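Long-range contacts in protein of unknown function DUF574 (Streptomyces avermitilis, PDB 3GIW), which is of unknown function but probably acts as an S-adenosylmethionine-dependent methyltransferase, with a Rossmann-like fold that binds S-adenosyl-L-homocysteine: residues Arg60-Trp65 with Ala197-Thr202; Phe82-Thr87 with Ala163-Ala168; Leu156-Pro161 with Glu188-Gly193; Pro244-Val249 with Ala268-Val273. All blocks are in the same frame, centred on the assembly; numbering follows the deposited sequence. Where two conformers were deposited one is given.

Contact 1. Residues Arg60-Trp65 with Ala197-Thr202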
loop_
_atom_site.group_PDB
_atom_site.type_symbol
_atom_site.label_atom_id
_atom_site.label_comp_id
_atom_site.label_asym_id
_atom_site.label_seq_id
_atom_site.Cartn_x
_atom_site.Cartn_y
_atom_site.Cartn_z
ATOM N N ARG A 60 4.378 -11.311 -1.272
ATOM C CA ARG A 60 5.527 -10.946 -2.075
ATOM C C ARG A 60 5.088 -10.282 -3.408
ATOM O O ARG A 60 5.692 -9.280 -3.851
ATOM C CB ARG A 60 6.409 -12.178 -2.248
ATOM C CG ARG A 60 7.084 -12.609 -0.922
ATOM C CD ARG A 60 7.775 -13.982 -0.966
ATOM N NE ARG A 60 9.071 -13.960 -0.267
ATOM C CZ ARG A 60 9.326 -14.379 0.976
ATOM N NH1 ARG A 60 8.386 -14.889 1.762
ATOM N NH2 ARG A 60 10.563 -14.282 1.452
ATOM N N ALA A 61 4.016 -10.790 -4.027
ATOM C CA ALA A 61 3.544 -10.225 -5.266
ATOM C C ALA A 61 3.024 -8.798 -5.075
ATOM O O ALA A 61 3.156 -7.946 -5.963
ATOM C CB ALA A 61 2.419 -11.120 -5.904
ATOM N N ASN A 62 2.400 -8.520 -3.949
ATOM C CA ASN A 62 1.955 -7.157 -3.667
ATOM C C ASN A 62 3.142 -6.197 -3.544
ATOM O O ASN A 62 3.124 -5.090 -4.119
ATOM C CB ASN A 62 1.098 -7.110 -2.408
ATOM C CG ASN A 62 0.731 -5.683 -2.007
ATOM O OD1 ASN A 62 -0.206 -5.124 -2.564
ATOM N ND2 ASN A 62 1.522 -5.090 -1.122
ATOM N N ARG A 63 4.201 -6.626 -2.859
ATOM C CA ARG A 63 5.399 -5.795 -2.743
ATOM C C ARG A 63 6.024 -5.578 -4.109
ATOM O O ARG A 63 6.436 -4.431 -4.450
ATOM C CB ARG A 63 6.391 -6.360 -1.728
ATOM C CG ARG A 63 7.504 -5.337 -1.363
ATOM C CD ARG A 63 7.019 -4.194 -0.481
ATOM N NE ARG A 63 8.058 -3.168 -0.299
ATOM C CZ ARG A 63 7.957 -2.151 0.560
ATOM N NH1 ARG A 63 6.877 -2.031 1.336
ATOM N NH2 ARG A 63 8.943 -1.252 0.642
ATOM N N ASP A 64 6.145 -6.620 -4.928
ATOM C CA ASP A 64 6.731 -6.510 -6.260
ATOM C C ASP A 64 5.912 -5.539 -7.141
ATOM O O ASP A 64 6.473 -4.742 -7.901
ATOM C CB ASP A 64 6.794 -7.888 -6.945
ATOM C CG ASP A 64 7.840 -8.828 -6.340
ATOM O OD1 ASP A 64 8.739 -8.375 -5.619
ATOM O OD2 ASP A 64 7.737 -10.049 -6.599
ATOM N N TRP A 65 4.587 -5.600 -7.003
ATOM C CA TRP A 65 3.675 -4.721 -7.715
ATOM C C TRP A 65 3.959 -3.261 -7.324
ATOM O O TRP A 65 4.029 -2.399 -8.208
ATOM C CB TRP A 65 2.186 -5.098 -7.462
ATOM C CG TRP A 65 1.262 -4.153 -8.197
ATOM C CD1 TRP A 65 0.891 -4.238 -9.482
ATOM C CD2 TRP A 65 0.684 -2.945 -7.682
ATOM N NE1 TRP A 65 0.103 -3.156 -9.824
ATOM C CE2 TRP A 65 -0.019 -2.345 -8.732
ATOM C CE3 TRP A 65 0.701 -2.315 -6.433
ATOM C CZ2 TRP A 65 -0.696 -1.132 -8.573
ATOM C CZ3 TRP A 65 0.057 -1.105 -6.313
ATOM C CH2 TRP A 65 -0.651 -0.553 -7.353
ATOM N N ALA A 197 -2.726 5.270 -6.974
ATOM C CA ALA A 197 -2.252 3.876 -7.145
ATOM C C ALA A 197 -2.724 3.100 -5.914
ATOM O O ALA A 197 -2.444 3.514 -4.779
ATOM C CB ALA A 197 -0.733 3.786 -7.264
HETATM N N MSE A 198 -3.373 1.969 -6.141
HETATM C CA MSE A 198 -3.877 1.150 -5.059
HETATM C C MSE A 198 -3.698 -0.336 -5.314
HETATM O O MSE A 198 -3.763 -0.822 -6.422
HETATM C CB MSE A 198 -5.381 1.378 -4.836
HETATM C CG MSE A 198 -5.786 2.850 -4.608
HETATM SE SE MSE A 198 -7.686 2.985 -4.165
HETATM C CE MSE A 198 -7.628 2.114 -2.445
ATOM N N SER A 199 -3.563 -1.088 -4.224
ATOM C CA SER A 199 -3.827 -2.540 -4.247
ATOM C C SER A 199 -4.989 -2.802 -3.288
ATOM O O SER A 199 -5.010 -2.276 -2.140
ATOM C CB SER A 199 -2.605 -3.384 -3.955
ATOM O OG SER A 199 -2.123 -3.187 -2.659
ATOM N N ILE A 200 -5.948 -3.615 -3.726
ATOM C CA ILE A 200 -7.223 -3.832 -3.067
ATOM C C ILE A 200 -7.496 -5.339 -2.892
ATOM O O ILE A 200 -7.529 -6.095 -3.874
ATOM C CB ILE A 200 -8.358 -3.193 -3.920
ATOM C CG1 ILE A 200 -8.148 -1.668 -4.053
ATOM C CG2 ILE A 200 -9.761 -3.438 -3.333
ATOM C CD1 ILE A 200 -9.020 -0.965 -5.095
ATOM N N GLY A 201 -7.688 -5.758 -1.639
ATOM C CA GLY A 201 -7.871 -7.183 -1.333
ATOM C C GLY A 201 -9.211 -7.702 -1.873
ATOM O O GLY A 201 -10.246 -6.982 -1.853
ATOM N N THR A 202 -9.200 -8.924 -2.402
ATOM C CA THR A 202 -10.381 -9.579 -2.970
ATOM C C THR A 202 -10.397 -11.076 -2.601
ATOM O O THR A 202 -9.341 -11.679 -2.480
ATOM C CB THR A 202 -10.441 -9.435 -4.500
ATOM O OG1 THR A 202 -11.587 -10.135 -5.011
ATOM C CG2 THR A 202 -9.168 -9.968 -5.169
#

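Contact 2. Residues Phe82-Thr87 with Ala163-Ala168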
loop_
_atom_site.group_PDB
_atom_site.type_symbol
_atom_site.label_atom_id
_atom_site.label_comp_id
_atom_site.label_asym_id
_atom_site.label_seq_id
_atom_site.Cartn_x
_atom_site.Cartn_y
_atom_site.Cartn_z
ATOM N N PHE A 82 5.366 11.946 -4.003
ATOM C CA PHE A 82 4.560 10.797 -3.595
ATOM C C PHE A 82 4.069 10.983 -2.162
ATOM O O PHE A 82 4.840 11.419 -1.290
ATOM C CB PHE A 82 5.412 9.504 -3.666
ATOM C CG PHE A 82 5.914 9.188 -5.038
ATOM C CD1 PHE A 82 6.986 9.905 -5.588
ATOM C CD2 PHE A 82 5.292 8.218 -5.811
ATOM C CE1 PHE A 82 7.449 9.648 -6.894
ATOM C CE2 PHE A 82 5.746 7.982 -7.114
ATOM C CZ PHE A 82 6.811 8.675 -7.634
ATOM N N LEU A 83 2.813 10.609 -1.929
ATOM C CA LEU A 83 2.187 10.545 -0.632
ATOM C C LEU A 83 1.716 9.099 -0.412
ATOM O O LEU A 83 0.767 8.653 -1.044
ATOM C CB LEU A 83 1.012 11.520 -0.557
ATOM C CG LEU A 83 0.239 11.548 0.759
ATOM C CD1 LEU A 83 1.103 11.696 2.007
ATOM C CD2 LEU A 83 -0.852 12.660 0.743
ATOM N N ASP A 84 2.395 8.398 0.502
ATOM C CA ASP A 84 2.182 6.970 0.721
ATOM C C ASP A 84 1.429 6.753 2.017
ATOM O O ASP A 84 1.923 7.056 3.123
ATOM C CB ASP A 84 3.528 6.269 0.795
ATOM C CG ASP A 84 3.418 4.738 0.845
ATOM O OD1 ASP A 84 2.617 4.144 0.091
ATOM O OD2 ASP A 84 4.202 4.114 1.620
ATOM N N ILE A 85 0.207 6.237 1.908
ATOM C CA ILE A 85 -0.701 6.089 3.031
ATOM C C ILE A 85 -0.718 4.621 3.466
ATOM O O ILE A 85 -1.127 3.756 2.697
ATOM C CB ILE A 85 -2.149 6.533 2.660
ATOM C CG1 ILE A 85 -2.133 7.943 2.066
ATOM C CG2 ILE A 85 -3.100 6.373 3.883
ATOM C CD1 ILE A 85 -1.634 8.990 2.967
ATOM N N GLY A 86 -0.268 4.331 4.680
ATOM C CA GLY A 86 -0.143 2.937 5.135
ATOM C C GLY A 86 1.173 2.307 4.697
ATOM O O GLY A 86 1.216 1.242 4.091
ATOM N N THR A 87 2.271 2.987 5.010
ATOM C CA THR A 87 3.604 2.596 4.564
ATOM C C THR A 87 4.058 1.185 5.035
ATOM O O THR A 87 4.723 0.438 4.271
ATOM C CB THR A 87 4.618 3.650 5.024
ATOM O OG1 THR A 87 4.287 4.890 4.376
ATOM C CG2 THR A 87 6.111 3.223 4.692
ATOM N N ALA A 163 1.665 11.551 -6.722
ATOM C CA ALA A 163 1.072 10.203 -6.724
ATOM C C ALA A 163 0.688 9.811 -5.300
ATOM O O ALA A 163 1.556 9.747 -4.411
ATOM C CB ALA A 163 2.025 9.184 -7.270
ATOM N N LEU A 164 -0.601 9.566 -5.114
ATOM C CA LEU A 164 -1.185 9.098 -3.879
ATOM C C LEU A 164 -1.161 7.574 -3.960
ATOM O O LEU A 164 -1.860 6.992 -4.792
ATOM C CB LEU A 164 -2.610 9.613 -3.724
ATOM C CG LEU A 164 -3.364 9.185 -2.475
ATOM C CD1 LEU A 164 -2.723 9.682 -1.184
ATOM C CD2 LEU A 164 -4.831 9.650 -2.541
ATOM N N THR A 165 -0.338 6.959 -3.103
ATOM C CA THR A 165 -0.226 5.490 -3.038
ATOM C C THR A 165 -0.928 4.942 -1.795
ATOM O O THR A 165 -0.594 5.335 -0.660
ATOM C CB THR A 165 1.254 5.018 -3.179
ATOM O OG1 THR A 165 2.059 5.606 -2.181
ATOM C CG2 THR A 165 1.839 5.489 -4.514
ATOM N N VAL A 166 -1.909 4.067 -1.994
ATOM C CA VAL A 166 -2.722 3.480 -0.909
ATOM C C VAL A 166 -2.660 1.954 -1.157
ATOM O O VAL A 166 -3.547 1.397 -1.801
ATOM C CB VAL A 166 -4.176 4.015 -0.888
ATOM C CG1 VAL A 166 -4.892 3.504 0.338
ATOM C CG2 VAL A 166 -4.174 5.577 -0.889
ATOM N N ILE A 167 -1.570 1.344 -0.685
ATOM C CA ILE A 167 -1.185 -0.018 -1.046
ATOM C C ILE A 167 -1.259 -0.947 0.168
ATOM O O ILE A 167 -0.731 -0.671 1.241
ATOM C CB ILE A 167 0.223 0.011 -1.659
ATOM C CG1 ILE A 167 0.195 0.870 -2.942
ATOM C CG2 ILE A 167 0.696 -1.439 -1.932
ATOM C CD1 ILE A 167 1.525 1.111 -3.646
ATOM N N ALA A 168 -2.018 -2.033 0.001
ATOM C CA ALA A 168 -2.115 -3.075 1.026
ATOM C C ALA A 168 -2.658 -2.526 2.352
ATOM O O ALA A 168 -2.205 -2.901 3.442
ATOM C CB ALA A 168 -0.744 -3.799 1.211
HETATM O O HOH W 1 0.530 2.426 0.943
#

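Contact 3. Residues Leu156-Pro161 with Glu188-Gly193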
loop_
_atom_site.group_PDB
_atom_site.type_symbol
_atom_site.label_atom_id
_atom_site.label_comp_id
_atom_site.label_asym_id
_atom_site.label_seq_id
_atom_site.Cartn_x
_atom_site.Cartn_y
_atom_site.Cartn_z
ATOM N N LEU A 156 6.133 18.332 0.390
ATOM C CA LEU A 156 5.433 18.344 -0.884
ATOM C C LEU A 156 4.893 19.733 -1.239
ATOM O O LEU A 156 4.509 20.517 -0.361
ATOM C CB LEU A 156 4.274 17.364 -0.868
ATOM C CG LEU A 156 4.598 15.921 -0.481
ATOM C CD1 LEU A 156 3.318 15.061 -0.545
ATOM C CD2 LEU A 156 5.757 15.369 -1.327
ATOM N N ASP A 157 4.853 20.011 -2.540
ATOM C CA ASP A 157 4.210 21.183 -3.109
ATOM C C ASP A 157 2.899 20.731 -3.713
ATOM O O ASP A 157 2.867 20.097 -4.779
ATOM C CB ASP A 157 5.138 21.764 -4.172
ATOM C CG ASP A 157 4.564 22.954 -4.893
ATOM O OD1 ASP A 157 3.357 23.244 -4.783
ATOM O OD2 ASP A 157 5.362 23.635 -5.609
ATOM N N LEU A 158 1.786 21.013 -3.062
ATOM C CA LEU A 158 0.491 20.502 -3.532
ATOM C C LEU A 158 -0.109 21.269 -4.715
ATOM O O LEU A 158 -1.245 20.993 -5.136
ATOM C CB LEU A 158 -0.514 20.401 -2.380
ATOM C CG LEU A 158 -0.076 19.524 -1.189
ATOM C CD1 LEU A 158 -1.256 19.429 -0.203
ATOM C CD2 LEU A 158 0.389 18.137 -1.667
ATOM N N THR A 159 0.665 22.210 -5.271
ATOM C CA THR A 159 0.333 22.813 -6.557
ATOM C C THR A 159 1.001 22.113 -7.745
ATOM O O THR A 159 0.824 22.523 -8.904
ATOM C CB THR A 159 0.659 24.340 -6.593
ATOM O OG1 THR A 159 2.071 24.560 -6.688
ATOM C CG2 THR A 159 0.093 25.094 -5.342
ATOM N N ARG A 160 1.719 21.031 -7.473
ATOM C CA ARG A 160 2.353 20.234 -8.538
ATOM C C ARG A 160 1.925 18.775 -8.379
ATOM O O ARG A 160 1.507 18.388 -7.306
ATOM C CB ARG A 160 3.875 20.365 -8.507
ATOM C CG ARG A 160 4.329 21.783 -8.852
ATOM C CD ARG A 160 5.767 22.048 -8.464
ATOM N NE ARG A 160 6.058 23.487 -8.478
ATOM C CZ ARG A 160 6.279 24.184 -9.578
ATOM N NH1 ARG A 160 6.226 23.586 -10.755
ATOM N NH2 ARG A 160 6.522 25.491 -9.502
ATOM N N PRO A 161 1.959 17.973 -9.461
ATOM C CA PRO A 161 1.433 16.619 -9.372
ATOM C C PRO A 161 2.050 15.787 -8.251
ATOM O O PRO A 161 3.257 15.830 -7.987
ATOM C CB PRO A 161 1.733 16.040 -10.755
ATOM C CG PRO A 161 1.786 17.248 -11.655
ATOM C CD PRO A 161 2.430 18.303 -10.822
ATOM N N GLU A 188 -8.458 14.999 -3.337
ATOM C CA GLU A 188 -9.045 16.315 -3.638
ATOM C C GLU A 188 -8.010 17.423 -3.830
ATOM O O GLU A 188 -8.061 18.125 -4.850
ATOM C CB GLU A 188 -10.034 16.717 -2.535
ATOM C CG GLU A 188 -11.358 16.028 -2.603
ATOM C CD GLU A 188 -12.238 16.526 -3.727
ATOM O OE1 GLU A 188 -11.865 17.537 -4.380
ATOM O OE2 GLU A 188 -13.310 15.896 -3.947
ATOM N N PRO A 189 -7.102 17.622 -2.849
ATOM C CA PRO A 189 -6.142 18.761 -2.970
ATOM C C PRO A 189 -5.010 18.577 -3.974
ATOM O O PRO A 189 -4.197 19.499 -4.177
ATOM C CB PRO A 189 -5.562 18.874 -1.560
ATOM C CG PRO A 189 -5.642 17.514 -1.008
ATOM C CD PRO A 189 -6.943 16.955 -1.543
ATOM N N LEU A 190 -4.905 17.403 -4.572
ATOM C CA LEU A 190 -3.808 17.140 -5.483
ATOM C C LEU A 190 -4.244 17.703 -6.843
ATOM O O LEU A 190 -5.403 17.610 -7.220
ATOM C CB LEU A 190 -3.504 15.641 -5.509
ATOM C CG LEU A 190 -3.283 15.031 -4.124
ATOM C CD1 LEU A 190 -2.854 13.548 -4.203
ATOM C CD2 LEU A 190 -2.252 15.814 -3.335
ATOM N N PRO A 191 -3.325 18.333 -7.564
ATOM C CA PRO A 191 -3.688 18.934 -8.860
ATOM C C PRO A 191 -3.935 17.960 -10.009
ATOM O O PRO A 191 -3.559 16.782 -9.956
ATOM C CB PRO A 191 -2.479 19.817 -9.191
ATOM C CG PRO A 191 -1.382 19.244 -8.407
ATOM C CD PRO A 191 -1.917 18.567 -7.210
ATOM N N SER A 192 -4.532 18.477 -11.077
ATOM C CA SER A 192 -4.589 17.773 -12.333
ATOM C C SER A 192 -3.213 17.228 -12.694
ATOM O O SER A 192 -2.193 17.909 -12.528
ATOM C CB SER A 192 -5.089 18.727 -13.416
ATOM O OG SER A 192 -6.448 19.036 -13.141
ATOM N N GLY A 193 -3.186 15.971 -13.150
ATOM C CA GLY A 193 -1.937 15.281 -13.499
ATOM C C GLY A 193 -1.392 14.433 -12.358
ATOM O O GLY A 193 -0.419 13.698 -12.529
#

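Contact 4. Residues Pro244-Val249 with Ala268-Val273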
loop_
_atom_site.group_PDB
_atom_site.type_symbol
_atom_site.label_atom_id
_atom_site.label_comp_id
_atom_site.label_asym_id
_atom_site.label_seq_id
_atom_site.Cartn_x
_atom_site.Cartn_y
_atom_site.Cartn_z
ATOM N N PRO A 244 -3.264 -1.941 -17.940
ATOM C CA PRO A 244 -4.455 -2.687 -18.326
ATOM C C PRO A 244 -5.694 -2.482 -17.435
ATOM O O PRO A 244 -6.625 -3.298 -17.476
ATOM C CB PRO A 244 -3.974 -4.132 -18.219
ATOM C CG PRO A 244 -3.017 -4.105 -17.068
ATOM C CD PRO A 244 -2.331 -2.770 -17.141
ATOM N N GLY A 245 -5.741 -1.400 -16.666
ATOM C CA GLY A 245 -6.866 -1.182 -15.773
ATOM C C GLY A 245 -6.702 -1.861 -14.421
ATOM O O GLY A 245 -5.614 -1.878 -13.844
ATOM N N ILE A 246 -7.813 -2.333 -13.889
ATOM C CA ILE A 246 -7.835 -2.957 -12.567
ATOM C C ILE A 246 -7.744 -4.475 -12.756
ATOM O O ILE A 246 -8.677 -5.096 -13.282
ATOM C CB ILE A 246 -9.125 -2.597 -11.765
ATOM C CG1 ILE A 246 -9.306 -1.067 -11.655
ATOM C CG2 ILE A 246 -9.123 -3.250 -10.384
ATOM C CD1 ILE A 246 -10.738 -0.633 -11.203
ATOM N N VAL A 247 -6.586 -5.026 -12.419
ATOM C CA VAL A 247 -6.283 -6.443 -12.669
ATOM C C VAL A 247 -5.554 -7.066 -11.505
ATOM O O VAL A 247 -5.070 -6.369 -10.621
ATOM C CB VAL A 247 -5.420 -6.628 -13.922
ATOM C CG1 VAL A 247 -6.109 -6.076 -15.184
ATOM C CG2 VAL A 247 -4.030 -5.975 -13.761
ATOM N N GLN A 248 -5.529 -8.393 -11.424
ATOM C CA GLN A 248 -4.719 -9.012 -10.389
ATOM C C GLN A 248 -3.269 -8.508 -10.457
ATOM O O GLN A 248 -2.736 -8.334 -11.526
ATOM C CB GLN A 248 -4.765 -10.538 -10.467
ATOM C CG GLN A 248 -6.098 -11.146 -10.041
ATOM C CD GLN A 248 -5.965 -12.671 -10.049
ATOM O OE1 GLN A 248 -5.899 -13.299 -11.112
ATOM N NE2 GLN A 248 -5.851 -13.263 -8.846
ATOM N N VAL A 249 -2.647 -8.269 -9.306
ATOM C CA VAL A 249 -1.361 -7.572 -9.285
ATOM C C VAL A 249 -0.287 -8.231 -10.119
ATOM O O VAL A 249 0.540 -7.512 -10.724
ATOM C CB VAL A 249 -0.800 -7.299 -7.868
ATOM C CG1 VAL A 249 -1.609 -6.237 -7.187
ATOM C CG2 VAL A 249 -0.685 -8.550 -6.990
ATOM N N ALA A 268 -4.559 -12.466 -4.208
ATOM C CA ALA A 268 -5.828 -11.925 -3.701
ATOM C C ALA A 268 -5.794 -10.395 -3.642
ATOM O O ALA A 268 -6.458 -9.798 -2.774
ATOM C CB ALA A 268 -6.199 -12.537 -2.304
HETATM N N MSE A 269 -5.010 -9.750 -4.519
HETATM C CA MSE A 269 -4.980 -8.294 -4.653
HETATM C C MSE A 269 -5.257 -7.905 -6.071
HETATM O O MSE A 269 -4.608 -8.415 -6.980
HETATM C CB MSE A 269 -3.608 -7.659 -4.379
HETATM C CG MSE A 269 -3.127 -7.615 -3.048
HETATM SE SE MSE A 269 -4.147 -6.591 -1.779
HETATM C CE MSE A 269 -2.754 -6.756 -0.494
ATOM N N TYR A 270 -6.172 -6.967 -6.256
ATOM C CA TYR A 270 -6.237 -6.155 -7.468
ATOM C C TYR A 270 -5.246 -5.009 -7.356
ATOM O O TYR A 270 -5.036 -4.471 -6.262
ATOM C CB TYR A 270 -7.629 -5.562 -7.664
ATOM C CG TYR A 270 -8.692 -6.550 -8.048
ATOM C CD1 TYR A 270 -8.630 -7.262 -9.235
ATOM C CD2 TYR A 270 -9.807 -6.741 -7.239
ATOM C CE1 TYR A 270 -9.625 -8.139 -9.599
ATOM C CE2 TYR A 270 -10.818 -7.644 -7.602
ATOM C CZ TYR A 270 -10.709 -8.343 -8.776
ATOM O OH TYR A 270 -11.679 -9.249 -9.206
ATOM N N GLY A 271 -4.667 -4.609 -8.470
ATOM C CA GLY A 271 -3.858 -3.396 -8.558
ATOM C C GLY A 271 -4.302 -2.508 -9.693
ATOM O O GLY A 271 -4.829 -2.974 -10.693
ATOM N N ALA A 272 -4.136 -1.194 -9.479
ATOM C CA ALA A 272 -4.507 -0.211 -10.475
ATOM C C ALA A 272 -3.834 1.121 -10.221
ATOM O O ALA A 272 -3.522 1.470 -9.071
ATOM C CB ALA A 272 -6.054 -0.009 -10.485
ATOM N N VAL A 273 -3.618 1.854 -11.318
ATOM C CA VAL A 273 -3.034 3.195 -11.289
ATOM C C VAL A 273 -3.879 4.044 -12.234
ATOM O O VAL A 273 -4.231 3.589 -13.343
ATOM C CB VAL A 273 -1.589 3.161 -11.795
ATOM C CG1 VAL A 273 -0.966 4.587 -11.853
ATOM C CG2 VAL A 273 -0.744 2.233 -10.919
HETATM O O HOH W 2 -3.972 0.347 -13.879
#

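Contact 1. Residues Arg60-Trp65 with Ala197-Thr202
At the cofactor pocket of this Rossmann-like methyltransferase fold, Asn-62 of helix 55-75 meets Ser-199 of strand 195-201; Asn-62 and the adjacent Arg-63 bind S-adenosyl-L-homocysteine, absent from this model. Helix and strand run nearly antiparallel, at 167°; the axes of the short segments come within 10.1 Å, a gap that two helix side chains span. The amide of Asn-62 is carried toward the strand because CG stands opposite the backbone N (chi1 174°). Ser-199 OG donates to Asn-62 OD1 over 2.7 Å, in the carbonyl plane and at a C=O...donor angle of 151°. Ser-199 OG also takes the N-H of Ala-168, while Asn-62 ND2 bonds to the hydroxyl of Tyr-28, another ligand-binding residue, so both ends of the amide are held. About one turn further on, Trp-65 brings the far corner of its six-membered ring to the strand: CH2 lies 3.3 Å from Met-198 O and 4.3 Å from Ala-197 CB, and CZ3 is 4.2 Å from Ser-199 CB. Trp-252 meets the indole ring at a steep angle. The helix also rests on the strands flanking 195-201, touching Ile-167 of strand 163-167 and Met-269 and Val-273 of strand 269-275.

Contact 2. Residues Phe82-Thr87 with Ala163-Ala168
Thr-165 OG1, set between its backbone N and carbonyl carbon (chi1 57°), is thereby turned to Asp-84 and donates to Asp-84 OD1 over 2.8 Å, on the anti side of the carboxylate and 26° out of plane. Asp-84 OD2 accepts from Thr-87 OG1 at 2.9 Å from above that plane, and a water within 2.8 Å of Asp-84 OD1 and Ile-85 O accepts from Ile-167 N at 2.9 Å, standing where the two backbones have parted. With an alanine in place of Asp-84, both threonine hydroxyls would probably lose their carboxylate acceptor. Three backbone bonds join the strands, the straightest from Ile-85 N to Thr-165 O at 2.8 Å and 177°. These are neighbouring parallel strands in the middle of the class I methyltransferase sheet, and strand 81-85 leads into what is probably the glycine-rich loop of motif I. Gly-86, with a positive phi that suits glycine, is close to the ligand-binding Asp-112. On the face with Asp-84 and Thr-165, Phe-82 CD2 lies 3.7 Å from Ala-163 CB, beside helix 95-102. On the reverse face Leu-83 CG lies alongside Leu-164 CD1 at 4.0 Å, and Ile-85 CG1 slants over to the same methyl at 3.7 Å.

Contact 3. Residues Leu156-Pro161 with Glu188-Gly193
The ring of Pro-191 points at the loop from Leu-158 to Pro-161, with its outer carbons against backbone carbonyls. Pro-191 CG lies 3.2 Å from Arg-160 O, and Pro-191 CD 3.3 Å from Leu-158 O. Next to it Leu-158 and Leu-190 slant across each other; Leu-158 CG, opposite its carbonyl carbon (chi1 -57°), lets Leu-158 CD2 reach Leu-190 CD2 at 3.9 Å. Further along the loops Pro-161 lays CB 3.6 Å from Gly-193 O. Gly-193 has a positive phi of 95°, which suits glycine, and a CB there would come near Pro-161 CG. An alanine at Pro-191 would probably leave a gap between the two carbonyls where CG and CD now sit, and the loop freer to move. The receiving loop is braced from within: residues 157-160 form a type I beta turn, and Asp-157 OD1 takes both Thr-159 N, at 2.9 Å in an Asx turn, and Thr-159 OG1, at 2.6 Å, from the same face of the carboxylate. Asp-157 OD2 meets the edge of the Arg-160 guanidinium, a salt bridge with NE at 3.0 Å. The two loops lead into neighbouring parallel strands, 163-167 and 195-201, and the later one completes the beta-alpha-beta crossover through helix 179-187, as in Rossmann-like folds, at a surface away from the cofactor site.

Contact 4. Residues Pro244-Val249 with Ala268-Val273
Tyr-270 packs on Ile-246 from its first side-chain atom: CB lies 3.9 Å from Ile-246 CG2, and the two side chains cross at about a right angle. CG still borders that same methyl; its place opposite the carbonyl carbon (chi1 -71°) brings the ring alongside the Val-247 backbone. Further out, CD1 turns the edge of the ring to that backbone, 3.8 Å from Val-247 C, which lies close to the ring plane; His-229 meets the ring edge-to-face. At the tip, Tyr-270 OH is hydrogen-bonded to Glu-204 OE2, outside the two strands. The other branch of Ile-246 takes a different partner, its CG1 touching Ala-272 CB at 3.6 Å.

The backbones pair antiparallel. Val-247 and Gly-271 form a hydrogen-bonded pair, with Gly-271 N to Val-247 O at 2.8 Å (171°) and the longer return bond from Val-247 N to Gly-271 O at 3.2 Å. As the chain leaves the strand, Val-249 N still donates to Met-269 O at 3.0 Å, and Val-249 lies alongside selenomethionine Met-269, CG1 to CB 3.7 Å. Val-249 CG1 also reaches over Gly-271, close to where a CB would stand, so glycine suits the place. At the opposite end a water links Gly-245 O to Val-273 N.

Strand 240-248 is the outermost on this side of the sheet. Strand 269-275 runs against both its neighbours, the reversed strand characteristic of class I methyltransferases, and bonds on its far side to strand 195-201 through Tyr-270 to Ile-200 and Ala-272 to Met-198. Helix 55-75 packs on the Val-249 and Met-269 side chains through Trp-65 and Asn-62.

Contacts 1, 2 and 4 are buried and reach the same sheet, whereas contact 3 lies at the surface, about 24 Å between centres from both 1 and 4. Contacts 2 and 4 are strand pairs, one parallel and central, the other antiparallel at the border; contact 1 instead sets a helix on strand 195-201, which is flanked by a strand of each and probably bonds to contact 2 through Ala-197 O and Val-166 N. Buried side-chain polar bonds mark contacts 1 and 2, near the cofactor pocket. Contact 4 relies on backbone bonds and apolar packing, and contact 3 on proline and leucine carbons against each other and against backbone oxygens, with no hydrogen bond between its loops.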